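PDB 7O79: Poly(Beta-D-mannuronate) lyase from Pseudopedobacter saltans, which probably cleaves the poly(beta-D-mannuronate) of alginate, as a beta-helical polysaccharide lyase of family 6. Local coordinates for residues C98-T103 / N127-C132; P47-A52 / Y72-G77. One frame throughout, in Å; residues are numbered along the deposited sequence.

From the N terminus the chain passes helix 8-17 and strands 23-26 and 35-38 before reaching 47-52. It then runs through strands 58-62 and 65-68 and returns at 72-77, where contact 2 closes a loop of 19 intervening residues. After strand 89-93 comes 98-103, and after 23 intervening residues, past strand 118-122, 127-132 closes contact 1. The two loops follow in series, neither nesting nor crossing. Strands 73-83 and 99-106 are themselves neighbours, with V75 N probably hydrogen-bonded to K99 O (2.9 Å). The four segments therefore stack as successive parallel rungs along one wall of the beta-helix.

Contact 1: residues C98-T103 / N127-C132; sequences CKLENT and NLMQYC
E101 and Q130 both place CG between the backbone N and the carbonyl carbon (chi1 51° and 62°) and extend beyond it, which lays the two side chains alongside each other on the face they share with K99 and L128. Q130 NE2 thereby donates an almost straight 3.1 Å hydrogen bond to E101 OE2. The acceptor lies in the plane of the amide, whereas NE2 meets OE2 on its syn side and well out of the carboxylate plane. Q130 OE1 accepts from Q157 NE2, so both ends of the amide are held. From above the same carboxylate, K99 NZ forms a 2.6 Å salt bridge with E101 OE1, an oxygen that also comes close to E76 OE1; the nearby lysine would probably ease the crowding of the two acidic groups. With an alanine in place of E101 and the carboxylate gone, K99 NZ would probably be left without its charge mate and the Q130 amide, held at its OE1 end alone, would be freer to turn.

These rungs belong to the right-handed parallel beta-helix of the pectate lyase-like clan, in which each turn stacks in register on the last. L100 bonds to the next turn through both backbone polar atoms, its N to L128 O (2.9 Å) and its O to Q130 N (3.1 Å). Toward the interior, L100 and M129 run side by side with CD2 3.7 Å from SD, and L100 CG also rests on C132 SG. That sulfur accepts a hydrogen bond from T103 N at 3.5 Å. At the other end, N127 OD1 receives C98 N at 3.0 Å, tilted somewhat from the carbonyl plane, while N127 ND2 is tied to S95 O. One turn on, N154 OD1 receives N127 N, so the same asparagine-to-backbone bond recurs.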
ATOM      1  N   CYS A  98     -11.619   8.666 -13.642  1.00 19.33           N
ATOM      2  CA  CYS A  98     -10.608   9.622 -14.076  1.00 21.79           C
ATOM      3  C   CYS A  98      -9.238   8.951 -14.115  1.00 23.74           C
ATOM      4  O   CYS A  98      -9.040   7.864 -13.566  1.00 23.62           O
ATOM      5  CB  CYS A  98     -10.583  10.853 -13.169  1.00 23.16           C
ATOM      6  SG  CYS A  98     -12.136  11.777 -13.190  1.00 23.38           S
ATOM      7  N   LYS A  99      -8.289   9.614 -14.784  1.00 20.18           N
ATOM      8  CA  LYS A  99      -6.957   9.062 -14.954  1.00 24.44           C
ATOM      9  C   LYS A  99      -5.903  10.144 -14.816  1.00 22.70           C
ATOM     10  O   LYS A  99      -6.021  11.212 -15.418  1.00 22.93           O
ATOM     11  CB  LYS A  99      -6.804   8.368 -16.319  1.00 24.33           C
ATOM     12  CG  LYS A  99      -5.411   7.722 -16.506  1.00 26.57           C
ATOM     13  CD  LYS A  99      -5.346   6.816 -17.747  1.00 31.11           C
ATOM     14  CE  LYS A  99      -6.018   7.454 -18.956  1.00 36.45           C
ATOM     15  NZ  LYS A  99      -5.307   7.172 -20.239  1.00 40.22           N
ATOM     16  N   LEU A 100      -4.860   9.847 -14.049  1.00 23.34           N
ATOM     17  CA  LEU A 100      -3.653  10.660 -13.994  1.00 21.22           C
ATOM     18  C   LEU A 100      -2.516   9.851 -14.598  1.00 23.61           C
ATOM     19  O   LEU A 100      -2.306   8.699 -14.212  1.00 23.02           O
ATOM     20  CB  LEU A 100      -3.293  11.040 -12.557  1.00 24.13           C
ATOM     21  CG  LEU A 100      -1.962  11.798 -12.415  1.00 23.69           C
ATOM     22  CD1 LEU A 100      -2.137  13.191 -12.998  1.00 23.52           C
ATOM     23  CD2 LEU A 100      -1.490  11.882 -10.972  1.00 26.26           C
ATOM     24  N   GLU A 101      -1.784  10.438 -15.539  1.00 21.43           N
ATOM     25  CA  GLU A 101      -0.625   9.718 -16.035  1.00 25.60           C
ATOM     26  C   GLU A 101       0.462  10.687 -16.454  1.00 25.50           C
ATOM     27  O   GLU A 101       0.213  11.870 -16.691  1.00 24.45           O
ATOM     28  CB  GLU A 101      -0.997   8.733 -17.155  1.00 28.98           C
ATOM     29  CG  GLU A 101      -1.812   9.244 -18.296  1.00 35.15           C
ATOM     30  CD  GLU A 101      -2.126   8.109 -19.286  1.00 41.11           C
ATOM     31  OE1 GLU A 101      -2.926   8.317 -20.209  1.00 43.31           O
ATOM     32  OE2 GLU A 101      -1.541   7.006 -19.158  1.00 46.02           O
ATOM     33  N   ASN A 102       1.692  10.159 -16.465  1.00 24.84           N
ATOM     34  CA  ASN A 102       2.892  10.875 -16.889  1.00 28.90           C
ATOM     35  C   ASN A 102       3.126  12.135 -16.059  1.00 26.15           C
ATOM     36  O   ASN A 102       3.607  13.140 -16.565  1.00 29.52           O
ATOM     37  CB  ASN A 102       2.843  11.207 -18.386  1.00 30.04           C
ATOM     38  CG  ASN A 102       4.219  11.117 -19.047  1.00 31.85           C
ATOM     39  OD1 ASN A 102       5.120  10.453 -18.533  1.00 32.33           O
ATOM     40  ND2 ASN A 102       4.381  11.777 -20.193  1.00 32.53           N
ATOM     41  N   THR A 103       2.824  12.067 -14.765  1.00 23.22           N
ATOM     42  CA  THR A 103       2.945  13.196 -13.852  1.00 25.90           C
ATOM     43  C   THR A 103       3.929  12.868 -12.736  1.00 26.94           C
ATOM     44  O   THR A 103       4.016  11.724 -12.294  1.00 27.55           O
ATOM     45  CB  THR A 103       1.560  13.553 -13.280  1.00 24.76           C
ATOM     46  OG1 THR A 103       0.721  13.985 -14.355  1.00 23.32           O
ATOM     47  CG2 THR A 103       1.629  14.640 -12.180  1.00 24.47           C
ATOM     48  N   ASN A 127     -10.921   4.870 -10.537  1.00 20.80           N
ATOM     49  CA  ASN A 127      -9.890   5.784 -11.004  1.00 22.47           C
ATOM     50  C   ASN A 127      -8.556   5.064 -11.235  1.00 22.57           C
ATOM     51  O   ASN A 127      -8.276   4.004 -10.666  1.00 21.16           O
ATOM     52  CB  ASN A 127      -9.713   6.943 -10.020  1.00 19.51           C
ATOM     53  CG  ASN A 127     -11.009   7.731  -9.802  1.00 22.70           C
ATOM     54  OD1 ASN A 127     -11.424   8.508 -10.668  1.00 18.72           O
ATOM     55  ND2 ASN A 127     -11.648   7.536  -8.645  1.00 21.04           N
ATOM     56  N   LEU A 128      -7.725   5.665 -12.086  1.00 23.23           N
ATOM     57  CA  LEU A 128      -6.465   5.073 -12.515  1.00 23.02           C
ATOM     58  C   LEU A 128      -5.335   6.089 -12.437  1.00 22.71           C
ATOM     59  O   LEU A 128      -5.481   7.219 -12.910  1.00 21.44           O
ATOM     60  CB  LEU A 128      -6.583   4.536 -13.942  1.00 23.48           C
ATOM     61  CG  LEU A 128      -5.322   3.934 -14.566  1.00 23.80           C
ATOM     62  CD1 LEU A 128      -4.750   2.801 -13.734  1.00 24.48           C
ATOM     63  CD2 LEU A 128      -5.669   3.430 -15.956  1.00 25.70           C
ATOM     64  N   MET A 129      -4.228   5.695 -11.808  1.00 20.48           N
ATOM     65  CA  MET A 129      -2.966   6.434 -11.835  1.00 23.02           C
ATOM     66  C   MET A 129      -1.883   5.519 -12.369  1.00 20.95           C
ATOM     67  O   MET A 129      -1.661   4.449 -11.802  1.00 20.46           O
ATOM     68  CB  MET A 129      -2.527   6.914 -10.444  1.00 25.81           C
ATOM     69  CG  MET A 129      -1.467   8.007 -10.481  1.00 25.30           C
ATOM     70  SD  MET A 129      -1.136   8.836  -8.887  1.00 25.23           S
ATOM     71  CE  MET A 129      -0.504   7.481  -7.877  1.00 24.30           C
ATOM     72  N   GLN A 130      -1.172   5.952 -13.415  1.00 22.27           N
ATOM     73  CA  GLN A 130      -0.134   5.105 -13.974  1.00 22.79           C
ATOM     74  C   GLN A 130       0.952   5.960 -14.616  1.00 24.79           C
ATOM     75  O   GLN A 130       0.693   7.076 -15.065  1.00 25.11           O
ATOM     76  CB  GLN A 130      -0.710   4.100 -14.981  1.00 23.58           C
ATOM     77  CG  GLN A 130      -1.375   4.734 -16.202  1.00 27.81           C
ATOM     78  CD  GLN A 130      -1.898   3.686 -17.177  1.00 30.22           C
ATOM     79  OE1 GLN A 130      -2.185   2.549 -16.791  1.00 28.86           O
ATOM     80  NE2 GLN A 130      -2.029   4.069 -18.447  1.00 30.45           N
ATOM     81  N   TYR A 131       2.172   5.425 -14.635  1.00 23.11           N
ATOM     82  CA  TYR A 131       3.356   6.134 -15.143  1.00 23.63           C
ATOM     83  C   TYR A 131       3.528   7.500 -14.491  1.00 26.11           C
ATOM     84  O   TYR A 131       3.797   8.507 -15.148  1.00 27.35           O
ATOM     85  CB  TYR A 131       3.316   6.257 -16.659  1.00 28.07           C
ATOM     86  CG  TYR A 131       3.259   4.904 -17.307  1.00 27.16           C
ATOM     87  CD1 TYR A 131       4.396   4.097 -17.358  1.00 29.70           C
ATOM     88  CD2 TYR A 131       2.075   4.408 -17.831  1.00 26.74           C
ATOM     89  CE1 TYR A 131       4.362   2.838 -17.942  1.00 28.03           C
ATOM     90  CE2 TYR A 131       2.039   3.151 -18.415  1.00 33.79           C
ATOM     91  CZ  TYR A 131       3.189   2.378 -18.464  1.00 34.99           C
ATOM     92  OH  TYR A 131       3.159   1.128 -19.041  1.00 41.41           O
ATOM     93  N   CYS A 132       3.394   7.527 -13.172  1.00 23.70           N
ATOM     94  CA  CYS A 132       3.687   8.720 -12.406  1.00 23.51           C
ATOM     95  C   CYS A 132       4.863   8.452 -11.476  1.00 24.93           C
ATOM     96  O   CYS A 132       5.139   7.306 -11.109  1.00 24.46           O
ATOM     97  CB  CYS A 132       2.454   9.188 -11.630  1.00 20.95           C
ATOM     98  SG  CYS A 132       1.094   9.769 -12.695  1.00 23.30           S
TER

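Contact 2: residues P47-A52 / Y72-G77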
ATOM      1  N   PRO A  47     -13.681  11.319 -23.217  1.00 24.01           N
ATOM      2  CA  PRO A  47     -13.088  12.001 -22.064  1.00 24.15           C
ATOM      3  C   PRO A  47     -12.582  13.377 -22.455  1.00 25.08           C
ATOM      4  O   PRO A  47     -12.451  13.723 -23.634  1.00 25.71           O
ATOM      5  CB  PRO A  47     -11.926  11.092 -21.641  1.00 26.19           C
ATOM      6  CG  PRO A  47     -12.119   9.804 -22.409  1.00 28.21           C
ATOM      7  CD  PRO A  47     -12.970  10.084 -23.582  1.00 23.50           C
ATOM      8  N   ILE A  48     -12.304  14.182 -21.437  1.00 27.78           N
ATOM      9  CA  ILE A  48     -11.667  15.480 -21.613  1.00 21.97           C
ATOM     10  C   ILE A  48     -10.309  15.425 -20.934  1.00 24.64           C
ATOM     11  O   ILE A  48     -10.175  14.898 -19.825  1.00 27.26           O
ATOM     12  CB  ILE A  48     -12.540  16.633 -21.068  1.00 24.63           C
ATOM     13  CG1 ILE A  48     -13.824  16.764 -21.883  1.00 26.77           C
ATOM     14  CG2 ILE A  48     -11.778  17.964 -21.073  1.00 27.91           C
ATOM     15  CD1 ILE A  48     -14.845  17.648 -21.250  1.00 26.62           C
ATOM     16  N   THR A  49      -9.299  15.945 -21.615  1.00 26.62           N
ATOM     17  CA  THR A  49      -7.913  15.809 -21.203  1.00 26.95           C
ATOM     18  C   THR A  49      -7.322  17.182 -20.919  1.00 28.14           C
ATOM     19  O   THR A  49      -7.427  18.092 -21.744  1.00 28.67           O
ATOM     20  CB  THR A  49      -7.103  15.099 -22.286  1.00 28.17           C
ATOM     21  OG1 THR A  49      -7.688  13.814 -22.546  1.00 29.69           O
ATOM     22  CG2 THR A  49      -5.633  14.917 -21.853  1.00 31.60           C
ATOM     23  N   LEU A  50      -6.739  17.329 -19.740  1.00 28.24           N
ATOM     24  CA  LEU A  50      -5.851  18.434 -19.414  1.00 25.34           C
ATOM     25  C   LEU A  50      -4.435  17.890 -19.482  1.00 29.18           C
ATOM     26  O   LEU A  50      -4.155  16.857 -18.876  1.00 26.59           O
ATOM     27  CB  LEU A  50      -6.138  18.965 -18.009  1.00 25.15           C
ATOM     28  CG  LEU A  50      -5.263  20.104 -17.463  1.00 31.71           C
ATOM     29  CD1 LEU A  50      -5.307  21.327 -18.384  1.00 27.34           C
ATOM     30  CD2 LEU A  50      -5.627  20.452 -16.034  1.00 28.40           C
ATOM     31  N   LYS A  51      -3.549  18.559 -20.225  1.00 29.44           N
ATOM     32  CA  LYS A  51      -2.172  18.080 -20.309  1.00 30.94           C
ATOM     33  C   LYS A  51      -1.231  19.214 -20.687  1.00 34.58           C
ATOM     34  O   LYS A  51      -1.657  20.277 -21.136  1.00 30.68           O
ATOM     35  CB  LYS A  51      -2.037  16.931 -21.307  1.00 31.25           C
ATOM     36  CG  LYS A  51      -2.302  17.285 -22.747  1.00 34.73           C
ATOM     37  CD  LYS A  51      -2.160  16.010 -23.530  1.00 42.19           C
ATOM     38  CE  LYS A  51      -2.370  16.153 -25.003  1.00 41.82           C
ATOM     39  NZ  LYS A  51      -2.209  14.788 -25.601  1.00 49.07           N
ATOM     40  N   ALA A  52       0.071  18.951 -20.515  1.00 32.58           N
ATOM     41  CA  ALA A  52       1.114  19.877 -20.947  1.00 36.08           C
ATOM     42  C   ALA A  52       1.344  19.771 -22.454  1.00 34.58           C
ATOM     43  O   ALA A  52       1.283  18.680 -23.019  1.00 39.31           O
ATOM     44  CB  ALA A  52       2.415  19.573 -20.200  1.00 32.69           C
ATOM     45  N   TYR A  72     -14.669  10.935 -16.021  1.00 23.62           N
ATOM     46  CA  TYR A  72     -14.059  10.759 -17.352  1.00 25.40           C
ATOM     47  C   TYR A  72     -13.111  11.893 -17.718  1.00 26.44           C
ATOM     48  O   TYR A  72     -13.099  12.367 -18.859  1.00 24.60           O
ATOM     49  CB  TYR A  72     -15.116  10.569 -18.443  1.00 24.61           C
ATOM     50  CG  TYR A  72     -16.294   9.744 -18.002  1.00 27.78           C
ATOM     51  CD1 TYR A  72     -16.120   8.412 -17.617  1.00 25.74           C
ATOM     52  CD2 TYR A  72     -17.572  10.276 -17.979  1.00 26.62           C
ATOM     53  CE1 TYR A  72     -17.195   7.641 -17.209  1.00 25.06           C
ATOM     54  CE2 TYR A  72     -18.658   9.513 -17.578  1.00 27.22           C
ATOM     55  CZ  TYR A  72     -18.458   8.192 -17.197  1.00 26.81           C
ATOM     56  OH  TYR A  72     -19.530   7.435 -16.800  1.00 27.44           O
ATOM     57  N   LEU A  73     -12.267  12.291 -16.765  1.00 22.79           N
ATOM     58  CA  LEU A  73     -11.276  13.332 -16.972  1.00 20.25           C
ATOM     59  C   LEU A  73      -9.873  12.752 -16.868  1.00 24.86           C
ATOM     60  O   LEU A  73      -9.589  11.937 -15.987  1.00 24.19           O
ATOM     61  CB  LEU A  73     -11.446  14.466 -15.959  1.00 21.26           C
ATOM     62  CG  LEU A  73     -12.809  15.159 -15.965  1.00 24.53           C
ATOM     63  CD1 LEU A  73     -12.828  16.303 -14.967  1.00 26.14           C
ATOM     64  CD2 LEU A  73     -13.117  15.655 -17.377  1.00 23.52           C
ATOM     65  N   VAL A  74      -8.997  13.190 -17.764  1.00 23.41           N
ATOM     66  CA  VAL A  74      -7.633  12.700 -17.855  1.00 24.13           C
ATOM     67  C   VAL A  74      -6.691  13.879 -17.674  1.00 25.74           C
ATOM     68  O   VAL A  74      -6.906  14.950 -18.253  1.00 25.41           O
ATOM     69  CB  VAL A  74      -7.374  12.006 -19.209  1.00 24.24           C
ATOM     70  CG1 VAL A  74      -5.930  11.503 -19.301  1.00 28.07           C
ATOM     71  CG2 VAL A  74      -8.388  10.880 -19.445  1.00 26.34           C
ATOM     72  N   VAL A  75      -5.638  13.677 -16.884  1.00 24.02           N
ATOM     73  CA  VAL A  75      -4.595  14.671 -16.687  1.00 25.92           C
ATOM     74  C   VAL A  75      -3.271  14.008 -17.019  1.00 24.58           C
ATOM     75  O   VAL A  75      -2.992  12.909 -16.530  1.00 25.91           O
ATOM     76  CB  VAL A  75      -4.589  15.229 -15.251  1.00 24.87           C
ATOM     77  CG1 VAL A  75      -3.313  16.017 -14.993  1.00 24.53           C
ATOM     78  CG2 VAL A  75      -5.830  16.100 -15.008  1.00 23.57           C
ATOM     79  N   GLU A  76      -2.467  14.656 -17.870  1.00 25.03           N
ATOM     80  CA  GLU A  76      -1.222  14.067 -18.343  1.00 26.41           C
ATOM     81  C   GLU A  76      -0.079  15.065 -18.292  1.00 29.15           C
ATOM     82  O   GLU A  76      -0.261  16.242 -18.609  1.00 26.53           O
ATOM     83  CB  GLU A  76      -1.354  13.571 -19.780  1.00 33.43           C
ATOM     84  CG  GLU A  76      -2.590  12.769 -20.037  1.00 36.18           C
ATOM     85  CD  GLU A  76      -2.444  11.877 -21.237  1.00 43.67           C
ATOM     86  OE1 GLU A  76      -2.368  10.644 -21.059  1.00 50.83           O
ATOM     87  OE2 GLU A  76      -2.403  12.418 -22.364  1.00 47.60           O
ATOM     88  N   GLY A  77       1.106  14.580 -17.914  1.00 25.21           N
ATOM     89  CA  GLY A  77       2.339  15.301 -18.181  1.00 29.51           C
ATOM     90  C   GLY A  77       2.712  16.443 -17.258  1.00 32.35           C
ATOM     91  O   GLY A  77       3.605  17.226 -17.610  1.00 30.11           O
TER
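T49 and V74 lie side by side on the outward face, the threonine OG1 resting 3.8 Å from V74 CB. Next to them K51 and E76 also run alongside each other, touching CB to CB at 3.8 Å. With CG anti to the carbonyl carbon (chi1 -47°), the E76 side chain slants across that of T49, its CG near T49 CG2. The carboxylate lies nearer the aliphatic part of the lysine than its charge: E76 OE2 is 3.8 Å from K51 CD and 4.0 Å from K51 NZ, beyond salt-bridge range, so the attraction is probably modest. P47 CB adds a loose apolar touch to V74 CG2.

The opposite face carries hydrocarbon alone. I48 CB meets L73 CD2 at 3.9 Å, and L50 CB packs more loosely against V75 CG2.

Backbone pairing sets this register. I48 and L50 each use both N and O toward the 72-77 segment: I48 N bonds to Y72 O and I48 O receives V74 N (2.9 Å), then L50 N reaches V74 O (2.8 Å) and L50 O receives E76 N. A weak bond from A52 N to E76 O ends the ladder, where G77 turns to positive phi.

T49 and K51 direct their backbone bonds the other way, T49 to D22 and I24 and K51 to I24 and M26, on and just before strand 23-26, so 47-52 is paired along both edges, between 23-26 and 73-83, as a rung of the parallel beta-helix. Across the interior, F38 of strand 35-38 touches L50, L73 and V75, while F68 of strand 65-68 packs on L73 and V75.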